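Local coordinates for protein 3-isopropylmalate dehydratase small subunit (Campylobacter jejuni, PDB 3Q3W) that serves as the small subunit of isopropylmalate isomerase, which interconverts 2-isopropylmalate and 3-isopropylmalate by way of 2-isopropylmaleate, at residues A[115-119]-A[120-124]. Residues are numbered along the deposited sequence; the frame is centred on the assembly and turned at random.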
loop_
_atom_site.group_PDB
_atom_site.type_symbol
_atom_site.label_atom_id
_atom_site.label_comp_id
_atom_site.label_asym_id
_atom_site.label_seq_id
_atom_site.Cartn_x
_atom_site.Cartn_y
_atom_site.Cartn_z
ATOM N N ASN A 115 5.842 10.864 -2.714
ATOM C CA ASN A 115 6.579 10.368 -1.557
ATOM C C ASN A 115 6.668 8.875 -1.532
ATOM O O ASN A 115 7.709 8.325 -1.135
ATOM C CB ASN A 115 5.943 10.850 -0.274
ATOM C CG ASN A 115 6.085 12.347 -0.095
ATOM O OD1 ASN A 115 7.007 12.968 -0.667
ATOM N ND2 ASN A 115 5.167 12.945 0.667
ATOM N N ALA A 116 5.584 8.205 -1.905
ATOM C CA ALA A 116 5.593 6.761 -1.846
ATOM C C ALA A 116 6.578 6.222 -2.875
ATOM O O ALA A 116 7.369 5.330 -2.577
ATOM C CB ALA A 116 4.193 6.184 -2.066
ATOM N N LEU A 117 6.491 6.739 -4.090
ATOM C CA LEU A 117 7.360 6.338 -5.192
ATOM C C LEU A 117 8.805 6.625 -4.843
ATOM O O LEU A 117 9.681 5.802 -5.105
ATOM C CB LEU A 117 6.981 7.067 -6.490
ATOM C CG LEU A 117 5.654 6.549 -7.065
ATOM C CD1 LEU A 117 5.198 7.474 -8.234
ATOM C CD2 LEU A 117 5.774 5.053 -7.496
ATOM N N GLY A 118 9.031 7.756 -4.188
ATOM C CA GLY A 118 10.349 8.061 -3.619
ATOM C C GLY A 118 10.876 7.040 -2.610
ATOM O O GLY A 118 12.086 6.904 -2.429
ATOM N N ASN A 119 9.985 6.291 -1.979
ATOM C CA ASN A 119 10.378 5.371 -0.939
ATOM C C ASN A 119 10.233 3.954 -1.385
ATOM O O ASN A 119 10.293 3.033 -0.570
ATOM C CB ASN A 119 9.596 5.638 0.348
ATOM C CG ASN A 119 10.146 6.820 1.129
ATOM O OD1 ASN A 119 10.940 6.640 2.064
ATOM N ND2 ASN A 119 9.777 8.040 0.731
ATOM N N GLY A 120 10.054 3.767 -2.687
ATOM C CA GLY A 120 10.059 2.410 -3.277
ATOM C C GLY A 120 8.750 1.692 -3.099
ATOM O O GLY A 120 8.683 0.494 -3.303
ATOM N N LEU A 121 7.712 2.439 -2.741
ATOM C CA LEU A 121 6.354 1.939 -2.580
ATOM C C LEU A 121 5.599 2.137 -3.920
ATOM O O LEU A 121 5.244 3.254 -4.255
ATOM C CB LEU A 121 5.655 2.707 -1.448
ATOM C CG LEU A 121 4.190 2.404 -1.089
ATOM C CD1 LEU A 121 3.963 0.895 -0.912
ATOM C CD2 LEU A 121 3.700 3.167 0.150
ATOM N N LEU A 122 5.380 1.066 -4.681
ATOM C CA LEU A 122 4.754 1.186 -5.990
ATOM C C LEU A 122 3.260 1.463 -5.967
ATOM O O LEU A 122 2.443 0.666 -5.458
ATOM C CB LEU A 122 5.005 -0.048 -6.826
ATOM C CG LEU A 122 4.455 -0.064 -8.250
ATOM C CD1 LEU A 122 4.871 1.188 -9.076
ATOM C CD2 LEU A 122 4.950 -1.341 -8.956
ATOM N N THR A 123 2.895 2.568 -6.585
ATOM C CA THR A 123 1.525 3.024 -6.603
ATOM C C THR A 123 0.904 2.765 -7.992
ATOM O O THR A 123 1.296 3.377 -8.997
ATOM C CB THR A 123 1.516 4.497 -6.296
ATOM O OG1 THR A 123 2.282 5.147 -7.294
ATOM C CG2 THR A 123 2.167 4.748 -4.963
ATOM N N ILE A 124 -0.040 1.828 -8.011
ATOM C CA ILE A 124 -0.664 1.323 -9.223
ATOM C C ILE A 124 -2.052 1.880 -9.329
ATOM O O ILE A 124 -2.935 1.562 -8.509
ATOM C CB ILE A 124 -0.749 -0.197 -9.180
ATOM C CG1 ILE A 124 0.662 -0.772 -9.221
ATOM C CG2 ILE A 124 -1.623 -0.734 -10.325
ATOM C CD1 ILE A 124 0.819 -2.191 -8.719
#
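A116 and L117 meet G120 and L121 in a Schellman motif, a worked example of how a helix is ended and its chain handed on to a strand. Here it closes helix 110-118 and leads directly into strand 122-125, the last step of a beta-alpha-beta unit that begins with strand 102-105.

Backbone hydrogen bonds define the motif. L121 N reaches back to A116 O at 2.9 Å, and G120 N to L117 O at 3.2 Å. In both, the donor stands above the carbonyl plane rather than on a lone pair, much more so for G120. A116 O is gripped twice, because N119 N also donates to it, and the two N-H groups arrive from opposite faces of its plane. G120, the C-prime residue, takes the left-handed helical conformation (phi 80°) that turns the chain out of the helix.

One side-chain hydrogen bond ties the last turn together. N119 ND2 gives a nearly straight bond to N115 O (2.8 Å, 168° at the hydrogen), with the acceptor close to the plane of the amide.

Apolar contacts join the helix end to the strand. L121, its CG anti to the backbone N (chi1 178°), lays CD2 against A116 CB at 3.8 Å, and the same side chain also packs on L95 and V96 of helix 90-98. T123 sends CG2 to the same A116 methyl. The CB of L117 points away from 120-124, but the end of its side chain turns back, CD2 coming loosely beside L122 CD1, and both leucines also touch L174 of helix 168-176. The T123 hydroxyl, buried without a hydrogen-bonding partner in the model, faces hydrocarbon: its OG1 lies 3.5 Å from L117 CD2.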